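PDB 4EMY: aminotransferase class I and II from Anaerococcus prevotii, which binds pyridoxal 5'-phosphate as a homodimer and probably catalyses amino-group transfer. Local coordinates for residues H71-E81 against S299-I310; I114-L122 against Y138-R147. All blocks are in the same frame, centred on the assembly; numbering follows the deposited sequence.

Overall arrangement
Interactions 1 and 2 lie in one chain, with centres about 25 Å apart and nearest atoms about 9 Å apart; the two roughly parallel helices of interaction 2, joined through strand 127-131, are nested along the chain inside the loop closed by interaction 1. Interaction 2 is wholly buried: two helices beside the seven-stranded sheet meet through isoleucines and aromatic rings, with one arginine donating to backbone carbonyls. Interaction 1 is partly buried and largely polar, a loop laid over the start of helix 303-311 and held by histidine, glutamate and amide groups. Both reach the second subunit. Tyr-75 serves the cofactor of that subunit, whereas Tyr-138 touches the cofactor of its own chain.

Interaction 1 (H71-E81 against S299-I310); sequences HIASYAPIEGE and SNGTHAAQNILI. With PLP (pyridoxal-5'-phosphate), chain F.
His-303 meets the 71-81 loop through both ring nitrogens. Its ND1 donates to Ser-74 O at 2.8 Å, from well above the carbonyl plane, and more distantly to Ser-74 OG, which lies in the ring plane and is also bonded to Ser-70 O. At the other end NE2 donates to Glu-81 OE2 at 2.7 Å, on the anti side of a carboxylate nearly coplanar with the ring. With both nitrogens donating, the imidazole is probably protonated, its charge balanced by Glu-81. Ala-76 CA covers one face and Asn-307 ND2 the opposite one, so the buried ring is fixed in its turn; CG anti to the backbone N (chi1 -155°) sends it into this slot. Gln-306, extended beyond CG, brings OE1 to Glu-81 N at 2.9 Å in a nearly straight bond (167°), securing the residue whose carboxylate holds the histidine. Asn-300 ND2 gives Ala-76 O a weak bond and lies 3.2 Å from Tyr-75 CD1. Beyond it, Tyr-75 OH donates to O1P of PLP at 2.6 Å, a cofactor otherwise gripped by Lys-261, Arg-269 and other residues of the second subunit: the cross-subunit phosphate contact of this aminotransferase family. Ile-72 CG2 packs on Ala-304 CB, and both touch Leu-64 of helix 58-66. Helix 82-93 reaches Gln-306 through Tyr-84, while Ile-78 rests on helix 280-297.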
loop_
_atom_site.group_PDB
_atom_site.type_symbol
_atom_site.label_atom_id
_atom_site.label_comp_id
_atom_site.label_asym_id
_atom_site.label_seq_id
_atom_site.Cartn_x
_atom_site.Cartn_y
_atom_site.Cartn_z
ATOM N N HIS A 71 -3.503 -16.266 10.617
ATOM C CA HIS A 71 -4.118 -15.705 9.414
ATOM C C HIS A 71 -3.980 -14.209 9.342
ATOM O O HIS A 71 -3.899 -13.641 8.239
ATOM C CB HIS A 71 -5.578 -16.108 9.317
ATOM C CG HIS A 71 -5.780 -17.576 9.035
ATOM N ND1 HIS A 71 -6.136 -18.460 9.996
ATOM C CD2 HIS A 71 -5.650 -18.305 7.853
ATOM C CE1 HIS A 71 -6.235 -19.691 9.455
ATOM N NE2 HIS A 71 -5.935 -19.594 8.142
ATOM N N ILE A 72 -3.947 -13.564 10.512
ATOM C CA ILE A 72 -3.701 -12.124 10.618
ATOM C C ILE A 72 -2.208 -11.790 10.443
ATOM O O ILE A 72 -1.849 -10.880 9.689
ATOM C CB ILE A 72 -4.221 -11.548 11.951
ATOM C CG1 ILE A 72 -5.661 -12.014 12.220
ATOM C CG2 ILE A 72 -4.152 -10.030 11.940
ATOM C CD1 ILE A 72 -6.194 -11.705 13.606
ATOM N N ALA A 73 -1.352 -12.551 11.124
ATOM C CA ALA A 73 0.088 -12.275 11.187
ATOM C C ALA A 73 0.884 -12.526 9.901
ATOM O O ALA A 73 1.772 -11.746 9.570
ATOM C CB ALA A 73 0.712 -13.041 12.344
ATOM N N SER A 74 0.577 -13.613 9.195
ATOM C CA SER A 74 1.379 -14.072 8.044
ATOM C C SER A 74 1.225 -13.222 6.780
ATOM O O SER A 74 0.188 -12.595 6.566
ATOM C CB SER A 74 1.038 -15.526 7.719
ATOM O OG SER A 74 -0.351 -15.671 7.461
ATOM N N TYR A 75 2.259 -13.211 5.942
ATOM C CA TYR A 75 2.212 -12.469 4.684
ATOM C C TYR A 75 1.127 -13.022 3.759
ATOM O O TYR A 75 0.852 -14.224 3.752
ATOM C CB TYR A 75 3.566 -12.501 3.961
ATOM C CG TYR A 75 4.618 -11.531 4.478
ATOM C CD1 TYR A 75 4.380 -10.150 4.512
ATOM C CD2 TYR A 75 5.866 -11.991 4.897
ATOM C CE1 TYR A 75 5.346 -9.268 4.971
ATOM C CE2 TYR A 75 6.833 -11.118 5.360
ATOM C CZ TYR A 75 6.569 -9.765 5.396
ATOM O OH TYR A 75 7.533 -8.902 5.857
ATOM N N ALA A 76 0.495 -12.140 2.995
ATOM C CA ALA A 76 -0.412 -12.587 1.958
ATOM C C ALA A 76 0.391 -12.780 0.662
ATOM O O ALA A 76 1.404 -12.108 0.460
ATOM C CB ALA A 76 -1.531 -11.578 1.769
ATOM N N PRO A 77 -0.029 -13.720 -0.204
ATOM C CA PRO A 77 0.637 -13.811 -1.504
ATOM C C PRO A 77 0.566 -12.473 -2.226
ATOM O O PRO A 77 -0.373 -11.703 -1.984
ATOM C CB PRO A 77 -0.170 -14.874 -2.258
ATOM C CG PRO A 77 -1.225 -15.366 -1.320
ATOM C CD PRO A 77 -0.903 -14.876 0.053
ATOM N N ILE A 78 1.557 -12.195 -3.078
ATOM C CA ILE A 78 1.638 -10.926 -3.817
ATOM C C ILE A 78 0.263 -10.539 -4.349
ATOM O O ILE A 78 -0.231 -9.442 -4.103
ATOM C CB ILE A 78 2.576 -10.993 -5.069
ATOM C CG1 ILE A 78 3.870 -11.782 -4.822
ATOM C CG2 ILE A 78 2.852 -9.594 -5.604
ATOM C CD1 ILE A 78 4.966 -11.021 -4.114
ATOM N N GLU A 79 -0.338 -11.471 -5.083
ATOM C CA GLU A 79 -1.537 -11.210 -5.860
ATOM C C GLU A 79 -2.778 -11.173 -4.986
ATOM O O GLU A 79 -3.821 -10.666 -5.400
ATOM C CB GLU A 79 -1.686 -12.274 -6.952
ATOM C CG GLU A 79 -0.679 -12.153 -8.092
ATOM C CD GLU A 79 0.638 -12.884 -7.846
ATOM O OE1 GLU A 79 0.840 -13.442 -6.742
ATOM O OE2 GLU A 79 1.480 -12.900 -8.780
ATOM N N GLY A 80 -2.638 -11.695 -3.767
ATOM C CA GLY A 80 -3.751 -11.909 -2.853
ATOM C C GLY A 80 -4.001 -13.395 -2.792
ATOM O O GLY A 80 -3.590 -14.134 -3.696
ATOM N N GLU A 81 -4.655 -13.832 -1.716
ATOM C CA GLU A 81 -5.023 -15.236 -1.518
ATOM C C GLU A 81 -5.826 -15.765 -2.705
ATOM O O GLU A 81 -6.710 -15.075 -3.228
ATOM C CB GLU A 81 -5.829 -15.401 -0.225
ATOM C CG GLU A 81 -5.008 -15.365 1.062
ATOM C CD GLU A 81 -4.163 -16.615 1.292
ATOM O OE1 GLU A 81 -4.461 -17.675 0.697
ATOM O OE2 GLU A 81 -3.190 -16.545 2.074
ATOM N N SER A 299 4.251 -4.483 -1.384
ATOM C CA SER A 299 4.638 -5.884 -1.133
ATOM C C SER A 299 3.477 -6.885 -1.132
ATOM O O SER A 299 3.516 -7.878 -1.846
ATOM C CB SER A 299 5.478 -6.021 0.139
ATOM O OG SER A 299 6.034 -7.313 0.223
ATOM N N ASN A 300 2.458 -6.629 -0.324
ATOM C CA ASN A 300 1.295 -7.515 -0.220
ATOM C C ASN A 300 0.180 -6.884 0.600
ATOM O O ASN A 300 0.405 -5.907 1.314
ATOM C CB ASN A 300 1.669 -8.895 0.340
ATOM C CG ASN A 300 2.809 -8.838 1.331
ATOM O OD1 ASN A 300 2.981 -7.857 2.046
ATOM N ND2 ASN A 300 3.598 -9.893 1.375
ATOM N N GLY A 301 -1.023 -7.443 0.484
ATOM C CA GLY A 301 -2.215 -6.857 1.089
ATOM C C GLY A 301 -2.346 -7.136 2.563
ATOM O O GLY A 301 -1.589 -7.924 3.126
ATOM N N THR A 302 -3.304 -6.466 3.192
ATOM C CA THR A 302 -3.619 -6.704 4.596
ATOM C C THR A 302 -4.225 -8.091 4.675
ATOM O O THR A 302 -5.367 -8.298 4.264
ATOM C CB THR A 302 -4.628 -5.672 5.138
ATOM O OG1 THR A 302 -4.266 -4.360 4.683
ATOM C CG2 THR A 302 -4.667 -5.689 6.660
ATOM N N HIS A 303 -3.453 -9.041 5.186
ATOM C CA HIS A 303 -3.871 -10.436 5.155
ATOM C C HIS A 303 -5.182 -10.689 5.876
ATOM O O HIS A 303 -6.054 -11.361 5.328
ATOM C CB HIS A 303 -2.746 -11.364 5.609
ATOM C CG HIS A 303 -2.850 -12.770 5.057
ATOM N ND1 HIS A 303 -2.154 -13.799 5.567
ATOM C CD2 HIS A 303 -3.624 -13.296 4.021
ATOM C CE1 HIS A 303 -2.456 -14.923 4.891
ATOM N NE2 HIS A 303 -3.352 -14.611 3.942
ATOM N N ALA A 304 -5.366 -10.129 7.071
ATOM C CA ALA A 304 -6.621 -10.346 7.807
ATOM C C ALA A 304 -7.869 -10.023 6.981
ATOM O O ALA A 304 -8.843 -10.785 6.999
ATOM C CB ALA A 304 -6.636 -9.581 9.127
ATOM N N ALA A 305 -7.825 -8.908 6.249
ATOM C CA ALA A 305 -8.961 -8.450 5.448
ATOM C C ALA A 305 -9.325 -9.427 4.323
ATOM O O ALA A 305 -10.507 -9.626 4.009
ATOM C CB ALA A 305 -8.680 -7.070 4.883
ATOM N N GLN A 306 -8.309 -10.040 3.723
ATOM C CA GLN A 306 -8.527 -11.011 2.664
ATOM C C GLN A 306 -9.208 -12.247 3.216
ATOM O O GLN A 306 -10.142 -12.769 2.620
ATOM C CB GLN A 306 -7.208 -11.389 1.996
ATOM C CG GLN A 306 -6.535 -10.239 1.276
ATOM C CD GLN A 306 -5.284 -10.658 0.529
ATOM O OE1 GLN A 306 -4.953 -11.844 0.440
ATOM N NE2 GLN A 306 -4.582 -9.676 -0.028
ATOM N N ASN A 307 -8.732 -12.700 4.365
ATOM C CA ASN A 307 -9.314 -13.847 5.050
ATOM C C ASN A 307 -10.737 -13.580 5.533
ATOM O O ASN A 307 -11.564 -14.495 5.559
ATOM C CB ASN A 307 -8.409 -14.296 6.196
ATOM C CG ASN A 307 -7.134 -14.951 5.699
ATOM O OD1 ASN A 307 -7.164 -15.767 4.777
ATOM N ND2 ASN A 307 -6.004 -14.595 6.305
ATOM N N ILE A 308 -11.015 -12.325 5.887
ATOM C CA ILE A 308 -12.365 -11.907 6.259
ATOM C C ILE A 308 -13.324 -12.148 5.094
ATOM O O ILE A 308 -14.375 -12.772 5.274
ATOM C CB ILE A 308 -12.420 -10.442 6.764
ATOM C CG1 ILE A 308 -11.744 -10.326 8.136
ATOM C CG2 ILE A 308 -13.863 -9.951 6.867
ATOM C CD1 ILE A 308 -11.535 -8.908 8.626
ATOM N N LEU A 309 -12.949 -11.688 3.900
ATOM C CA LEU A 309 -13.775 -11.896 2.708
ATOM C C LEU A 309 -14.005 -13.382 2.408
ATOM O O LEU A 309 -15.111 -13.778 2.020
ATOM C CB LEU A 309 -13.170 -11.197 1.493
ATOM C CG LEU A 309 -14.093 -11.021 0.285
ATOM C CD1 LEU A 309 -15.089 -9.905 0.542
ATOM C CD2 LEU A 309 -13.295 -10.722 -0.973
ATOM N N ILE A 310 -12.961 -14.191 2.598
ATOM C CA ILE A 310 -13.038 -15.630 2.371
ATOM C C ILE A 310 -14.034 -16.263 3.340
ATOM O O ILE A 310 -14.882 -17.064 2.937
ATOM C CB ILE A 310 -11.654 -16.306 2.516
ATOM C CG1 ILE A 310 -10.722 -15.885 1.375
ATOM C CG2 ILE A 310 -11.785 -17.826 2.565
ATOM C CD1 ILE A 310 -9.275 -16.294 1.576
HETATM N N1 PLP F . 13.522 -5.040 3.866
HETATM C C2 PLP F . 14.237 -6.228 3.893
HETATM C C2A PLP F . 15.733 -6.203 3.813
HETATM C C3 PLP F . 13.567 -7.444 4.002
HETATM O O3 PLP F . 14.241 -8.638 4.032
HETATM C C4 PLP F . 12.184 -7.459 4.071
HETATM C C4A PLP F . 11.487 -8.716 3.639
HETATM O O4A PLP F . 11.225 -9.581 4.475
HETATM C C5 PLP F . 11.473 -6.260 4.052
HETATM C C6 PLP F . 12.144 -5.045 3.945
HETATM C C5A PLP F . 9.961 -6.324 4.117
HETATM O O4P PLP F . 9.406 -5.203 4.749
HETATM P P PLP F . 7.820 -5.124 4.857
HETATM O O1P PLP F . 7.242 -6.502 5.038
HETATM O O2P PLP F . 7.221 -4.482 3.640
HETATM O O3P PLP F . 7.559 -4.281 6.072
#

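Interaction 2 (I114-L122 against Y138-R147); sequences IRSAIFSYL and YRKICEEFGR
Ile-118 and Ile-141 form the apolar middle of the contact, CD1 of the first meeting CG2 of the second at 3.8 Å. Ile-141 CD1 lies between Ile-114 CG2 and Arg-115 CB, and Ile-114 CD1 abuts the edge of the Tyr-138 ring in its plane. That ring touches PLP, its hydroxyl is bonded to Asp-224, and it meets Trp-135 edge-to-face, so this end of the packing backs the cofactor pocket. Among the aromatics, Phe-119 and Phe-145 make a T-shaped pair with centroids 5.2 Å apart and planes at 79°. With chi1 at -169° the Phe-119 ring swings away from its backbone N, CD2 over the centre of the Phe-145 face and one face under Arg-147 NH2. Arg-147 NH2 donates to Phe-119 O at 2.7 Å on a lone pair. Arg-147 NE donates to Ile-118 O at 3.2 Å, and CG packs on Leu-122 CB. A leucine in its place would probably leave Phe-119 O without this donor and Ile-118 O with only a weak backbone one among these residues, and would take the cation from the Phe-119 face. The axes of 114-121 and 138-145 approach to 10.1 Å and cross at -40°. Strand 127-131, helix 137-145 and parallel strand 148-152 form a beta-alpha-beta crossover, against whose helix 109-121 packs; Leu-128 touches Ile-118, Leu-122 and Cys-142, while Arg-115 reaches helix 280-297.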
loop_
_atom_site.group_PDB
_atom_site.type_symbol
_atom_site.label_atom_id
_atom_site.label_comp_id
_atom_site.label_asym_id
_atom_site.label_seq_id
_atom_site.Cartn_x
_atom_site.Cartn_y
_atom_site.Cartn_z
ATOM N N ILE A 114 -6.703 1.695 -8.659
ATOM C CA ILE A 114 -6.778 2.798 -9.606
ATOM C C ILE A 114 -5.402 3.258 -10.089
ATOM O O ILE A 114 -5.195 3.412 -11.290
ATOM C CB ILE A 114 -7.594 3.982 -9.039
ATOM C CG1 ILE A 114 -9.076 3.658 -9.112
ATOM C CG2 ILE A 114 -7.328 5.272 -9.818
ATOM C CD1 ILE A 114 -9.922 4.616 -8.321
ATOM N N ARG A 115 -4.472 3.467 -9.157
ATOM C CA ARG A 115 -3.124 3.929 -9.503
ATOM C C ARG A 115 -2.411 2.917 -10.397
ATOM O O ARG A 115 -1.644 3.291 -11.289
ATOM C CB ARG A 115 -2.278 4.185 -8.246
ATOM C CG ARG A 115 -1.936 2.926 -7.457
ATOM C CD ARG A 115 -0.544 2.951 -6.836
ATOM N NE ARG A 115 0.564 2.906 -7.801
ATOM C CZ ARG A 115 1.004 1.802 -8.407
ATOM N NH1 ARG A 115 2.014 1.871 -9.265
ATOM N NH2 ARG A 115 0.427 0.629 -8.177
ATOM N N SER A 116 -2.674 1.637 -10.135
ATOM C CA SER A 116 -2.031 0.554 -10.851
ATOM C C SER A 116 -2.471 0.558 -12.307
ATOM O O SER A 116 -1.653 0.366 -13.207
ATOM C CB SER A 116 -2.343 -0.773 -10.166
ATOM O OG SER A 116 -1.770 -0.780 -8.873
ATOM N N ALA A 117 -3.760 0.804 -12.522
ATOM C CA ALA A 117 -4.330 0.920 -13.858
ATOM C C ALA A 117 -3.758 2.125 -14.610
ATOM O O ALA A 117 -3.402 2.008 -15.783
ATOM C CB ALA A 117 -5.842 1.003 -13.779
ATOM N N ILE A 118 -3.653 3.261 -13.919
ATOM C CA ILE A 118 -3.094 4.482 -14.491
ATOM C C ILE A 118 -1.601 4.347 -14.804
ATOM O O ILE A 118 -1.113 4.914 -15.790
ATOM C CB ILE A 118 -3.317 5.704 -13.582
ATOM C CG1 ILE A 118 -4.806 5.873 -13.281
ATOM C CG2 ILE A 118 -2.774 6.972 -14.239
ATOM C CD1 ILE A 118 -5.121 7.028 -12.355
ATOM N N PHE A 119 -0.885 3.594 -13.974
ATOM C CA PHE A 119 0.531 3.365 -14.190
ATOM C C PHE A 119 0.752 2.438 -15.380
ATOM O O PHE A 119 1.513 2.764 -16.288
ATOM C CB PHE A 119 1.176 2.791 -12.932
ATOM C CG PHE A 119 2.679 2.755 -12.979
ATOM C CD1 PHE A 119 3.352 1.608 -13.392
ATOM C CD2 PHE A 119 3.426 3.866 -12.602
ATOM C CE1 PHE A 119 4.739 1.574 -13.440
ATOM C CE2 PHE A 119 4.815 3.836 -12.645
ATOM C CZ PHE A 119 5.471 2.687 -13.063
ATOM N N SER A 120 0.060 1.302 -15.386
ATOM C CA SER A 120 0.317 0.239 -16.363
ATOM C C SER A 120 -0.235 0.476 -17.768
ATOM O O SER A 120 0.308 -0.066 -18.734
ATOM C CB SER A 120 -0.178 -1.107 -15.839
ATOM O OG SER A 120 0.638 -1.552 -14.777
ATOM N N TYR A 121 -1.296 1.278 -17.883
ATOM C CA TYR A 121 -1.999 1.434 -19.161
ATOM C C TYR A 121 -1.980 2.838 -19.764
ATOM O O TYR A 121 -2.538 3.075 -20.844
ATOM C CB TYR A 121 -3.410 0.857 -19.063
ATOM C CG TYR A 121 -3.362 -0.616 -18.771
ATOM C CD1 TYR A 121 -3.178 -1.539 -19.793
ATOM C CD2 TYR A 121 -3.461 -1.087 -17.461
ATOM C CE1 TYR A 121 -3.113 -2.892 -19.524
ATOM C CE2 TYR A 121 -3.394 -2.440 -17.180
ATOM C CZ TYR A 121 -3.222 -3.335 -18.213
ATOM O OH TYR A 121 -3.155 -4.675 -17.938
ATOM N N LEU A 122 -1.326 3.760 -19.067
ATOM C CA LEU A 122 -0.977 5.053 -19.642
ATOM C C LEU A 122 0.504 5.276 -19.461
ATOM O O LEU A 122 1.062 4.954 -18.410
ATOM C CB LEU A 122 -1.738 6.191 -18.962
ATOM C CG LEU A 122 -3.246 6.301 -19.184
ATOM C CD1 LEU A 122 -3.835 7.311 -18.214
ATOM C CD2 LEU A 122 -3.570 6.666 -20.630
ATOM N N TYR A 138 -7.704 11.118 -8.426
ATOM C CA TYR A 138 -7.523 10.713 -9.836
ATOM C C TYR A 138 -6.501 11.619 -10.530
ATOM O O TYR A 138 -5.584 11.141 -11.208
ATOM C CB TYR A 138 -8.837 10.751 -10.632
ATOM C CG TYR A 138 -9.946 9.830 -10.160
ATOM C CD1 TYR A 138 -9.701 8.493 -9.864
ATOM C CD2 TYR A 138 -11.259 10.296 -10.052
ATOM C CE1 TYR A 138 -10.725 7.661 -9.439
ATOM C CE2 TYR A 138 -12.286 9.470 -9.634
ATOM C CZ TYR A 138 -12.014 8.153 -9.330
ATOM O OH TYR A 138 -13.027 7.327 -8.917
ATOM N N ARG A 139 -6.672 12.926 -10.342
ATOM C CA ARG A 139 -5.795 13.927 -10.920
ATOM C C ARG A 139 -4.428 13.848 -10.252
ATOM O O ARG A 139 -3.393 13.934 -10.926
ATOM C CB ARG A 139 -6.408 15.323 -10.747
ATOM C CG ARG A 139 -5.748 16.439 -11.548
ATOM C CD ARG A 139 -6.189 17.810 -11.057
ATOM N NE ARG A 139 -5.460 18.203 -9.849
ATOM C CZ ARG A 139 -5.947 18.140 -8.610
ATOM N NH1 ARG A 139 -7.187 17.711 -8.390
ATOM N NH2 ARG A 139 -5.195 18.515 -7.583
ATOM N N LYS A 140 -4.437 13.668 -8.932
ATOM C CA LYS A 140 -3.209 13.569 -8.146
ATOM C C LYS A 140 -2.276 12.458 -8.643
ATOM O O LYS A 140 -1.065 12.675 -8.768
ATOM C CB LYS A 140 -3.532 13.372 -6.659
ATOM C CG LYS A 140 -4.305 14.513 -6.011
ATOM C CD LYS A 140 -3.390 15.479 -5.282
ATOM C CE LYS A 140 -4.176 16.646 -4.699
ATOM N NZ LYS A 140 -5.036 16.250 -3.541
ATOM N N ILE A 141 -2.845 11.284 -8.933
ATOM C CA ILE A 141 -2.073 10.140 -9.437
ATOM C C ILE A 141 -1.443 10.452 -10.794
ATOM O O ILE A 141 -0.248 10.225 -10.984
ATOM C CB ILE A 141 -2.898 8.830 -9.478
ATOM C CG1 ILE A 141 -3.286 8.405 -8.057
ATOM C CG2 ILE A 141 -2.105 7.699 -10.118
ATOM C CD1 ILE A 141 -4.457 7.445 -7.973
ATOM N N CYS A 142 -2.235 10.998 -11.716
ATOM C CA CYS A 142 -1.722 11.426 -13.023
ATOM C C CYS A 142 -0.529 12.358 -12.885
ATOM O O CYS A 142 0.442 12.252 -13.634
ATOM C CB CYS A 142 -2.806 12.127 -13.835
ATOM S SG CYS A 142 -4.183 11.065 -14.306
ATOM N N GLU A 143 -0.608 13.267 -11.918
ATOM C CA GLU A 143 0.452 14.239 -11.701
ATOM C C GLU A 143 1.681 13.588 -11.081
ATOM O O GLU A 143 2.813 13.954 -11.408
ATOM C CB GLU A 143 -0.043 15.397 -10.838
ATOM C CG GLU A 143 -1.136 16.221 -11.498
ATOM C CD GLU A 143 -1.424 17.511 -10.765
ATOM O OE1 GLU A 143 -2.608 17.889 -10.682
ATOM O OE2 GLU A 143 -0.468 18.146 -10.272
ATOM N N GLU A 144 1.451 12.616 -10.200
ATOM C CA GLU A 144 2.542 11.873 -9.577
ATOM C C GLU A 144 3.324 11.117 -10.653
ATOM O O GLU A 144 4.552 11.190 -10.702
ATOM C CB GLU A 144 2.003 10.921 -8.494
ATOM C CG GLU A 144 3.036 9.975 -7.882
ATOM C CD GLU A 144 3.382 10.260 -6.420
ATOM O OE1 GLU A 144 3.217 11.409 -5.944
ATOM O OE2 GLU A 144 3.842 9.314 -5.740
ATOM N N PHE A 145 2.602 10.426 -11.530
ATOM C CA PHE A 145 3.215 9.566 -12.537
ATOM C C PHE A 145 3.375 10.221 -13.905
ATOM O O PHE A 145 3.818 9.574 -14.854
ATOM C CB PHE A 145 2.451 8.246 -12.663
ATOM C CG PHE A 145 2.395 7.456 -11.390
ATOM C CD1 PHE A 145 3.531 7.284 -10.608
ATOM C CD2 PHE A 145 1.205 6.874 -10.976
ATOM C CE1 PHE A 145 3.472 6.560 -9.428
ATOM C CE2 PHE A 145 1.142 6.142 -9.803
ATOM C CZ PHE A 145 2.276 5.983 -9.029
ATOM N N GLY A 146 3.019 11.497 -14.009
ATOM C CA GLY A 146 3.235 12.242 -15.247
ATOM C C GLY A 146 2.275 11.901 -16.370
ATOM O O GLY A 146 2.510 12.260 -17.511
ATOM N N ARG A 147 1.197 11.197 -16.041
ATOM C CA ARG A 147 0.087 11.004 -16.967
ATOM C C ARG A 147 -0.687 12.315 -17.106
ATOM O O ARG A 147 -0.673 13.168 -16.208
ATOM C CB ARG A 147 -0.848 9.891 -16.477
ATOM C CG ARG A 147 -0.355 8.472 -16.721
ATOM C CD ARG A 147 1.001 8.192 -16.081
ATOM N NE ARG A 147 1.406 6.783 -16.163
ATOM C CZ ARG A 147 2.641 6.334 -15.930
ATOM N NH1 ARG A 147 3.614 7.174 -15.609
ATOM N NH2 ARG A 147 2.907 5.039 -16.024
#